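PDB 1P2X: Ras GTPase-activating-like protein rng2 from Schizosaccharomyces pombe, which is a component of the contractile F-actin ring needed for ring construction at the division site, and binds actin filaments through its calponin-homology domain. Local coordinates for residues R12-E15 with A16-W19; L112-F115 with L116-D120; S32-E35 with Q36-N40. One frame throughout, in Å; residues are numbered along the deposited sequence.

How the contacts relate
From the N terminus, the chain first reaches contact 1, two consecutive turns within helix 2-23; contact 3 follows in the short helix 34-37, and contact 2 comes last, at the C-terminal end of helix 102-117. Each contact is local, so none closes a long loop, and the three run in series without nesting or crossing. Contact 1 touches both of the others: K17 and V13 pack against F34 and E35 of contact 3, while W19 lies against S113 and L116 of contact 2. Contacts 2 and 3 do not meet, their nearest atoms staying about 11 Å apart. Helix 2-23 thus packs on both other helices of this calponin-homology domain, which also touch each other through E35.

Contact 1: residues R12-E15 with A16-W19; sequences RVDE and AKKW
Four successive i to i+4 backbone bonds, from A16 N to R12 O through W19 N to E15 O, carry helix 2-23 unbroken through residues 12-19. The K18 side chain folds back over the preceding turn. K18 CG packs 3.2 Å from D14 O, and a bend at chi3 (-51°) folds K18 CE back to 3.4 Å from E15 CA, bringing the aliphatic part of the lysine alongside E15; its NZ goes on to bond I126 O. D14 OD1 rests 3.7 Å from K18 CD, whereas D14 OD2 bonds T31 OG1 and stays 4.0 Å from K17 NZ, too far for a salt bridge. That ammonium group is bonded instead to G29 O and T31 OG1. One turn back, R12 holds E15 side-on: R12 NE donates to E15 OE1 at 3.1 Å, from above the carboxylate plane, and R12 NH2 meets E15 OE2 at 2.7 Å on the syn side but tilted out of that plane. This two-point salt bridge fixes the rotation of the carboxylate, whose OE2 also accepts from S128 N. Within the calponin-homology fold, A16 and W19 face helix 102-117, touching H110 and S113 among others, while V13 and K17 pack against F34 of helix 34-37.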
ATOM      1  N   ARG A  12      -8.450  -3.571   4.043  1.00  4.76           N
ATOM      2  CA  ARG A  12      -7.940  -2.482   3.234  1.00  6.02           C
ATOM      3  C   ARG A  12      -6.583  -2.860   2.651  1.00  8.77           C
ATOM      4  O   ARG A  12      -6.320  -2.627   1.467  1.00 12.28           O
ATOM      5  CB  ARG A  12      -7.836  -1.195   4.059  1.00  6.72           C
ATOM      6  CG  ARG A  12      -9.145  -0.802   4.795  1.00  5.88           C
ATOM      7  CD  ARG A  12     -10.255  -0.308   3.852  1.00  3.06           C
ATOM      8  NE  ARG A  12     -11.050  -1.377   3.240  1.00  5.33           N
ATOM      9  CZ  ARG A  12     -12.031  -2.034   3.848  1.00  5.66           C
ATOM     10  NH1 ARG A  12     -12.358  -1.746   5.102  1.00  7.55           N
ATOM     11  NH2 ARG A  12     -12.716  -2.963   3.195  1.00  4.92           N
ATOM     12  N   VAL A  13      -5.720  -3.445   3.479  1.00  9.81           N
ATOM     13  CA  VAL A  13      -4.396  -3.875   3.036  1.00  8.07           C
ATOM     14  C   VAL A  13      -4.524  -4.980   1.977  1.00  9.84           C
ATOM     15  O   VAL A  13      -3.806  -4.984   0.975  1.00 10.56           O
ATOM     16  CB  VAL A  13      -3.538  -4.401   4.226  1.00  9.83           C
ATOM     17  CG1 VAL A  13      -2.151  -4.816   3.738  1.00 10.24           C
ATOM     18  CG2 VAL A  13      -3.413  -3.346   5.302  1.00  6.70           C
ATOM     19  N   ASP A  14      -5.453  -5.906   2.201  1.00  8.31           N
ATOM     20  CA  ASP A  14      -5.690  -7.012   1.270  1.00  7.89           C
ATOM     21  C   ASP A  14      -6.145  -6.493  -0.103  1.00  8.82           C
ATOM     22  O   ASP A  14      -5.702  -6.981  -1.144  1.00  8.65           O
ATOM     23  CB  ASP A  14      -6.755  -7.957   1.846  1.00  6.47           C
ATOM     24  CG  ASP A  14      -6.812  -9.276   1.123  1.00  7.09           C
ATOM     25  OD1 ASP A  14      -7.851  -9.582   0.485  1.00  8.97           O
ATOM     26  OD2 ASP A  14      -5.824 -10.044   1.181  1.00  9.73           O
ATOM     27  N   GLU A  15      -7.039  -5.512  -0.090  1.00  6.28           N
ATOM     28  CA  GLU A  15      -7.562  -4.912  -1.317  1.00  9.61           C
ATOM     29  C   GLU A  15      -6.466  -4.212  -2.136  1.00  8.70           C
ATOM     30  O   GLU A  15      -6.415  -4.345  -3.357  1.00  9.25           O
ATOM     31  CB  GLU A  15      -8.692  -3.925  -0.975  1.00  7.99           C
ATOM     32  CG  GLU A  15      -9.947  -4.591  -0.415  1.00  8.96           C
ATOM     33  CD  GLU A  15     -10.836  -3.630   0.350  1.00 13.57           C
ATOM     34  OE1 GLU A  15     -10.509  -2.422   0.397  1.00 16.23           O
ATOM     35  OE2 GLU A  15     -11.861  -4.076   0.910  1.00 12.16           O
ATOM     36  N   ALA A  16      -5.597  -3.472  -1.456  1.00 10.27           N
ATOM     37  CA  ALA A  16      -4.492  -2.784  -2.113  1.00  9.72           C
ATOM     38  C   ALA A  16      -3.499  -3.822  -2.656  1.00 10.95           C
ATOM     39  O   ALA A  16      -2.947  -3.644  -3.741  1.00 10.11           O
ATOM     40  CB  ALA A  16      -3.786  -1.844  -1.124  1.00  9.31           C
ATOM     41  N   LYS A  17      -3.269  -4.892  -1.899  1.00  7.63           N
ATOM     42  CA  LYS A  17      -2.349  -5.934  -2.334  1.00  8.70           C
ATOM     43  C   LYS A  17      -2.884  -6.534  -3.626  1.00  9.11           C
ATOM     44  O   LYS A  17      -2.206  -6.517  -4.652  1.00  8.61           O
ATOM     45  CB  LYS A  17      -2.203  -7.042  -1.282  1.00  8.53           C
ATOM     46  CG  LYS A  17      -1.108  -8.054  -1.602  1.00  8.46           C
ATOM     47  CD  LYS A  17      -1.108  -9.271  -0.666  1.00  8.48           C
ATOM     48  CE  LYS A  17      -2.334 -10.144  -0.907  1.00 12.49           C
ATOM     49  NZ  LYS A  17      -2.302 -11.413  -0.152  1.00 13.51           N
ATOM     50  N   LYS A  18      -4.105  -7.054  -3.573  1.00  7.23           N
ATOM     51  CA  LYS A  18      -4.725  -7.666  -4.748  1.00 12.01           C
ATOM     52  C   LYS A  18      -4.657  -6.778  -5.988  1.00 10.16           C
ATOM     53  O   LYS A  18      -4.339  -7.257  -7.069  1.00 11.19           O
ATOM     54  CB  LYS A  18      -6.194  -8.000  -4.469  1.00 13.75           C
ATOM     55  CG  LYS A  18      -6.446  -9.069  -3.405  1.00 16.69           C
ATOM     56  CD  LYS A  18      -7.952  -9.150  -3.155  1.00 21.01           C
ATOM     57  CE  LYS A  18      -8.525  -7.742  -2.868  1.00 23.53           C
ATOM     58  NZ  LYS A  18     -10.006  -7.585  -3.064  1.00 17.10           N
ATOM     59  N   TRP A  19      -4.974  -5.494  -5.826  1.00 10.43           N
ATOM     60  CA  TRP A  19      -4.951  -4.543  -6.931  1.00 10.49           C
ATOM     61  C   TRP A  19      -3.567  -4.498  -7.561  1.00  9.17           C
ATOM     62  O   TRP A  19      -3.427  -4.530  -8.779  1.00 10.78           O
ATOM     63  CB  TRP A  19      -5.339  -3.139  -6.449  1.00  9.38           C
ATOM     64  CG  TRP A  19      -5.339  -2.151  -7.565  1.00  7.73           C
ATOM     65  CD1 TRP A  19      -6.244  -2.069  -8.583  1.00  7.52           C
ATOM     66  CD2 TRP A  19      -4.335  -1.165  -7.838  1.00  7.59           C
ATOM     67  NE1 TRP A  19      -5.866  -1.099  -9.473  1.00  8.36           N
ATOM     68  CE2 TRP A  19      -4.699  -0.520  -9.040  1.00  9.19           C
ATOM     69  CE3 TRP A  19      -3.162  -0.759  -7.183  1.00  7.83           C
ATOM     70  CZ2 TRP A  19      -3.935   0.507  -9.608  1.00  6.80           C
ATOM     71  CZ3 TRP A  19      -2.402   0.267  -7.747  1.00  7.70           C
ATOM     72  CH2 TRP A  19      -2.797   0.888  -8.950  1.00  6.79           C
TER

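Contact 2: residues L112-F115 with L116-D120; sequences LSYF and LSMQD
F115 and Q119 meet where helix 102-117 of the calponin-homology domain ends in a Schellman motif. D120, with positive phi, is its C-prime residue: D120 N bonds S117 O, L121 N reaches back to L116 O, and residues 117-120 form a type I turn.

Among the backbone bonds, L116 N to L112 O, S117 N to S113 O and M118 N to Y114 O continue the helical i to i+4 pattern into this turn. S113 O takes a second bond, from S117 OG at 2.9 Å. With chi1 at 69°, the hydroxyl sits between its own backbone N and carbonyl carbon, from where it reaches the acceptor; S117 N and S117 OG arrive from opposite faces of the S113 carbonyl plane. S113 OG itself bonds H110 O.

The apolar contacts come next. On one side of the helix L116 CD1 lies 4.0 Å from L112 CG, and the other branch, L116 CD2, lies 4.0 Å from F115 CD2. L112 continues into F76 and I80 of helix 76-82, L116 touches F51, and F115 packs on L85. On another side, M118 CE comes to the edge of the Y114 ring, near its plane, 4.3 Å from Y114 CD2.

Last comes an amide nitrogen set over an aromatic face. The Q119 amide stands almost perpendicular to the F115 ring, the planes 87° apart. Q119 NE2 also makes a weak bond to F115 O at 3.0 Å, and sits over the centre of the F115 ring, 3.5 Å above its plane.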
ATOM      1  N   LEU A 112      -4.729   6.095  -5.518  1.00 10.66           N
ATOM      2  CA  LEU A 112      -4.132   5.954  -6.839  1.00 10.62           C
ATOM      3  C   LEU A 112      -4.974   5.004  -7.698  1.00 12.21           C
ATOM      4  O   LEU A 112      -5.263   5.302  -8.856  1.00 13.15           O
ATOM      5  CB  LEU A 112      -2.706   5.416  -6.735  1.00 10.87           C
ATOM      6  CG  LEU A 112      -1.964   5.228  -8.065  1.00 10.89           C
ATOM      7  CD1 LEU A 112      -1.717   6.602  -8.692  1.00  9.67           C
ATOM      8  CD2 LEU A 112      -0.639   4.483  -7.853  1.00  8.15           C
ATOM      9  N   SER A 113      -5.376   3.867  -7.133  1.00 10.08           N
ATOM     10  CA  SER A 113      -6.161   2.900  -7.893  1.00 10.02           C
ATOM     11  C   SER A 113      -7.423   3.541  -8.465  1.00 11.52           C
ATOM     12  O   SER A 113      -7.792   3.286  -9.619  1.00  9.12           O
ATOM     13  CB  SER A 113      -6.555   1.696  -7.035  1.00  8.85           C
ATOM     14  OG  SER A 113      -7.589   2.034  -6.133  1.00 12.40           O
ATOM     15  N   TYR A 114      -8.087   4.366  -7.657  1.00 11.22           N
ATOM     16  CA  TYR A 114      -9.303   5.040  -8.100  1.00 12.98           C
ATOM     17  C   TYR A 114      -8.978   6.100  -9.137  1.00 12.69           C
ATOM     18  O   TYR A 114      -9.712   6.264 -10.110  1.00 12.77           O
ATOM     19  CB  TYR A 114     -10.040   5.689  -6.920  1.00 14.65           C
ATOM     20  CG  TYR A 114     -10.747   4.695  -6.015  1.00 21.17           C
ATOM     21  CD1 TYR A 114     -10.175   4.289  -4.806  1.00 22.92           C
ATOM     22  CD2 TYR A 114     -11.980   4.148  -6.380  1.00 24.48           C
ATOM     23  CE1 TYR A 114     -10.814   3.361  -3.978  1.00 25.13           C
ATOM     24  CE2 TYR A 114     -12.629   3.218  -5.561  1.00 25.46           C
ATOM     25  CZ  TYR A 114     -12.038   2.831  -4.364  1.00 25.89           C
ATOM     26  OH  TYR A 114     -12.662   1.912  -3.552  1.00 27.80           O
ATOM     27  N   PHE A 115      -7.879   6.820  -8.927  1.00 12.79           N
ATOM     28  CA  PHE A 115      -7.469   7.875  -9.848  1.00 12.17           C
ATOM     29  C   PHE A 115      -7.237   7.303 -11.240  1.00 12.96           C
ATOM     30  O   PHE A 115      -7.584   7.925 -12.248  1.00  9.37           O
ATOM     31  CB  PHE A 115      -6.180   8.542  -9.356  1.00 14.89           C
ATOM     32  CG  PHE A 115      -5.744   9.725 -10.189  1.00 14.09           C
ATOM     33  CD1 PHE A 115      -6.436  10.927 -10.129  1.00 14.30           C
ATOM     34  CD2 PHE A 115      -4.640   9.635 -11.026  1.00 15.29           C
ATOM     35  CE1 PHE A 115      -6.041  12.023 -10.892  1.00 12.73           C
ATOM     36  CE2 PHE A 115      -4.234  10.727 -11.789  1.00 15.88           C
ATOM     37  CZ  PHE A 115      -4.941  11.928 -11.714  1.00 13.88           C
ATOM     38  N   LEU A 116      -6.640   6.114 -11.287  1.00 13.15           N
ATOM     39  CA  LEU A 116      -6.340   5.462 -12.557  1.00 12.14           C
ATOM     40  C   LEU A 116      -7.530   4.685 -13.115  1.00 11.95           C
ATOM     41  O   LEU A 116      -7.826   4.780 -14.311  1.00 11.34           O
ATOM     42  CB  LEU A 116      -5.135   4.530 -12.408  1.00  9.86           C
ATOM     43  CG  LEU A 116      -3.820   5.142 -11.922  1.00 10.68           C
ATOM     44  CD1 LEU A 116      -2.760   4.064 -11.848  1.00 10.38           C
ATOM     45  CD2 LEU A 116      -3.362   6.260 -12.856  1.00 13.47           C
ATOM     46  N   SER A 117      -8.205   3.914 -12.259  1.00  9.37           N
ATOM     47  CA  SER A 117      -9.337   3.113 -12.723  1.00 12.68           C
ATOM     48  C   SER A 117     -10.484   3.984 -13.256  1.00 12.14           C
ATOM     49  O   SER A 117     -11.173   3.597 -14.193  1.00 11.37           O
ATOM     50  CB  SER A 117      -9.841   2.146 -11.624  1.00 10.16           C
ATOM     51  OG  SER A 117     -10.464   2.805 -10.528  1.00 10.42           O
ATOM     52  N   MET A 118     -10.675   5.159 -12.667  1.00 14.51           N
ATOM     53  CA  MET A 118     -11.729   6.065 -13.124  1.00 19.73           C
ATOM     54  C   MET A 118     -11.445   6.542 -14.552  1.00 19.54           C
ATOM     55  O   MET A 118     -12.366   6.864 -15.297  1.00 18.90           O
ATOM     56  CB  MET A 118     -11.858   7.276 -12.190  1.00 22.73           C
ATOM     57  CG  MET A 118     -12.605   6.999 -10.899  1.00 28.02           C
ATOM     58  SD  MET A 118     -14.301   6.395 -11.170  1.00 43.48           S
ATOM     59  CE  MET A 118     -14.507   5.317  -9.711  1.00 40.61           C
ATOM     60  N   GLN A 119     -10.165   6.567 -14.921  1.00 19.48           N
ATOM     61  CA  GLN A 119      -9.724   6.976 -16.252  1.00 17.56           C
ATOM     62  C   GLN A 119      -9.449   5.781 -17.153  1.00 17.54           C
ATOM     63  O   GLN A 119      -8.923   5.940 -18.247  1.00 17.10           O
ATOM     64  CB  GLN A 119      -8.441   7.798 -16.149  1.00 17.35           C
ATOM     65  CG  GLN A 119      -8.593   9.142 -15.488  1.00 19.29           C
ATOM     66  CD  GLN A 119      -7.263   9.869 -15.372  1.00 24.52           C
ATOM     67  OE1 GLN A 119      -6.611  10.159 -16.378  1.00 23.06           O
ATOM     68  NE2 GLN A 119      -6.855  10.170 -14.142  1.00 26.91           N
ATOM     69  N   ASP A 120      -9.797   4.586 -16.683  1.00 19.13           N
ATOM     70  CA  ASP A 120      -9.556   3.345 -17.423  1.00 20.36           C
ATOM     71  C   ASP A 120      -8.080   3.179 -17.818  1.00 18.06           C
ATOM     72  O   ASP A 120      -7.770   2.654 -18.885  1.00 17.99           O
ATOM     73  CB  ASP A 120     -10.440   3.267 -18.678  1.00 22.56           C
ATOM     74  CG  ASP A 120     -11.924   3.262 -18.352  1.00 29.64           C
ATOM     75  OD1 ASP A 120     -12.300   2.850 -17.224  1.00 30.48           O
ATOM     76  OD2 ASP A 120     -12.745   3.652 -19.218  1.00 30.34           O
TER

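Contact 3: residues S32-E35 with Q36-N40; sequences STFE and QSLRN
F34, in the short helix 34-37, and L38, just past its last residue, face each other one turn apart, the L38 side chain lying over the phenyl ring of F34. Taken outward, L38 CB first sits 3.6 Å from E35 O. L38 CG comes next, 3.6 Å from F34 O and over one face of the F34 ring, offset toward its rim. The two methyl groups then part: L38 CD1 approaches F34 CE2 at 3.9 Å, and L38 CD2 approaches F34 CZ at 3.8 Å. On the F34 side, CG anti to the backbone N (chi1 -177°) lets the ring extend beneath this leucine.

The backbone here is only weakly helical. S37 N bonds T33 O at 3.3 Å, while L38 N turns to E35 O at 3.1 Å, a three-residue step with the donor well above the carbonyl plane. F34 O is gripped by S37 OG at 2.6 Å and receives weak bonds from S37 N and L38 N. At the start, a water joins S32 O to Q36 N. Farther along, R39 NH1 meets a lone pair of Q36 OE1 in the carbonyl plane, and the rest of the guanidinium group bonds I96 O and Y97 O.

E35 carries its carboxylate to R145, in a salt bridge, and to Y9 OH. This short, irregular turn of the calponin-homology domain packs on two helices: F34 also meets I20 of helix 2-23, whereas L38 touches I109 of helix 102-117.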
ATOM      1  N   SER A  32      -0.736 -10.045   5.846  1.00 11.59           N
ATOM      2  CA  SER A  32      -0.233  -9.626   7.157  1.00 13.41           C
ATOM      3  C   SER A  32       1.195  -9.088   7.136  1.00 11.61           C
ATOM      4  O   SER A  32       1.595  -8.369   8.041  1.00 13.79           O
ATOM      5  CB  SER A  32      -0.335 -10.782   8.175  1.00 12.19           C
ATOM      6  OG  SER A  32       0.419 -11.915   7.768  1.00 15.52           O
ATOM      7  N   THR A  33       1.959  -9.431   6.104  1.00 10.85           N
ATOM      8  CA  THR A  33       3.326  -8.936   5.992  1.00 11.56           C
ATOM      9  C   THR A  33       3.520  -8.078   4.750  1.00 10.82           C
ATOM     10  O   THR A  33       4.645  -7.712   4.415  1.00 11.10           O
ATOM     11  CB  THR A  33       4.322 -10.101   5.959  1.00 11.48           C
ATOM     12  OG1 THR A  33       3.937 -11.021   4.930  1.00 18.30           O
ATOM     13  CG2 THR A  33       4.300 -10.858   7.280  1.00 13.98           C
ATOM     14  N   PHE A  34       2.417  -7.745   4.075  1.00 10.01           N
ATOM     15  CA  PHE A  34       2.486  -6.962   2.844  1.00  8.78           C
ATOM     16  C   PHE A  34       2.985  -5.529   3.040  1.00  8.27           C
ATOM     17  O   PHE A  34       3.807  -5.064   2.268  1.00 10.63           O
ATOM     18  CB  PHE A  34       1.129  -6.957   2.115  1.00  9.35           C
ATOM     19  CG  PHE A  34       1.153  -6.226   0.792  1.00 11.12           C
ATOM     20  CD1 PHE A  34       1.905  -6.716  -0.272  1.00 13.02           C
ATOM     21  CD2 PHE A  34       0.438  -5.046   0.618  1.00 10.89           C
ATOM     22  CE1 PHE A  34       1.945  -6.035  -1.500  1.00 17.24           C
ATOM     23  CE2 PHE A  34       0.467  -4.361  -0.603  1.00 13.54           C
ATOM     24  CZ  PHE A  34       1.225  -4.856  -1.665  1.00 13.61           C
ATOM     25  N   GLU A  35       2.497  -4.821   4.054  1.00  7.07           N
ATOM     26  CA  GLU A  35       2.970  -3.454   4.267  1.00  8.63           C
ATOM     27  C   GLU A  35       4.473  -3.404   4.437  1.00  9.07           C
ATOM     28  O   GLU A  35       5.142  -2.551   3.856  1.00  9.39           O
ATOM     29  CB  GLU A  35       2.342  -2.825   5.501  1.00  9.68           C
ATOM     30  CG  GLU A  35       0.855  -2.687   5.420  1.00 10.54           C
ATOM     31  CD  GLU A  35       0.252  -2.623   6.793  1.00 12.64           C
ATOM     32  OE1 GLU A  35       0.178  -1.505   7.352  1.00 10.81           O
ATOM     33  OE2 GLU A  35      -0.120  -3.701   7.313  1.00 13.35           O
ATOM     34  N   GLN A  36       5.003  -4.312   5.246  1.00  9.55           N
ATOM     35  CA  GLN A  36       6.436  -4.345   5.490  1.00 10.36           C
ATOM     36  C   GLN A  36       7.235  -4.652   4.230  1.00 10.89           C
ATOM     37  O   GLN A  36       8.371  -4.201   4.104  1.00 13.18           O
ATOM     38  CB  GLN A  36       6.775  -5.362   6.591  1.00 12.00           C
ATOM     39  CG  GLN A  36       6.398  -4.929   8.016  1.00  9.64           C
ATOM     40  CD  GLN A  36       7.256  -3.790   8.553  1.00 11.43           C
ATOM     41  OE1 GLN A  36       8.475  -3.784   8.386  1.00 15.75           O
ATOM     42  NE2 GLN A  36       6.621  -2.829   9.214  1.00 11.36           N
ATOM     43  N   SER A  37       6.654  -5.406   3.298  1.00 10.41           N
ATOM     44  CA  SER A  37       7.372  -5.753   2.069  1.00 10.75           C
ATOM     45  C   SER A  37       7.506  -4.581   1.096  1.00 10.01           C
ATOM     46  O   SER A  37       8.288  -4.645   0.150  1.00 10.78           O
ATOM     47  CB  SER A  37       6.703  -6.942   1.353  1.00 10.05           C
ATOM     48  OG  SER A  37       5.418  -6.601   0.855  1.00  8.54           O
ATOM     49  N   LEU A  38       6.743  -3.515   1.323  1.00 12.45           N
ATOM     50  CA  LEU A  38       6.787  -2.362   0.430  1.00 11.56           C
ATOM     51  C   LEU A  38       7.856  -1.371   0.852  1.00 10.51           C
ATOM     52  O   LEU A  38       8.175  -0.448   0.112  1.00 12.55           O
ATOM     53  CB  LEU A  38       5.426  -1.648   0.380  1.00  8.31           C
ATOM     54  CG  LEU A  38       4.184  -2.373  -0.148  1.00  7.16           C
ATOM     55  CD1 LEU A  38       2.945  -1.481   0.063  1.00  7.08           C
ATOM     56  CD2 LEU A  38       4.340  -2.733  -1.617  1.00  6.84           C
ATOM     57  N   ARG A  39       8.413  -1.562   2.042  1.00 11.65           N
ATOM     58  CA  ARG A  39       9.401  -0.617   2.564  1.00 11.85           C
ATOM     59  C   ARG A  39      10.665  -0.453   1.701  1.00 11.79           C
ATOM     60  O   ARG A  39      11.304   0.598   1.734  1.00 12.52           O
ATOM     61  CB  ARG A  39       9.773  -0.980   4.006  1.00  8.65           C
ATOM     62  CG  ARG A  39       8.596  -0.888   4.973  1.00 11.59           C
ATOM     63  CD  ARG A  39       8.967  -1.276   6.399  1.00 11.75           C
ATOM     64  NE  ARG A  39       9.858  -0.301   7.033  1.00 13.30           N
ATOM     65  CZ  ARG A  39      10.565  -0.546   8.130  1.00 15.56           C
ATOM     66  NH1 ARG A  39      10.486  -1.739   8.708  1.00 14.99           N
ATOM     67  NH2 ARG A  39      11.349   0.394   8.653  1.00 15.46           N
ATOM     68  N   ASN A  40      11.023  -1.474   0.927  1.00  9.37           N
ATOM     69  CA  ASN A  40      12.197  -1.373   0.070  1.00 10.34           C
ATOM     70  C   ASN A  40      11.915  -0.657  -1.260  1.00 10.77           C
ATOM     71  O   ASN A  40      12.830  -0.428  -2.048  1.00  9.68           O
ATOM     72  CB  ASN A  40      12.827  -2.758  -0.184  1.00 13.83           C
ATOM     73  CG  ASN A  40      11.951  -3.676  -1.034  1.00 12.84           C
ATOM     74  OD1 ASN A  40      11.066  -3.233  -1.763  1.00 15.94           O
ATOM     75  ND2 ASN A  40      12.232  -4.971  -0.961  1.00 13.59           N
TER
HETATM   76  O   HOH W   1       3.097  -5.730   7.303  1.00  8.24           O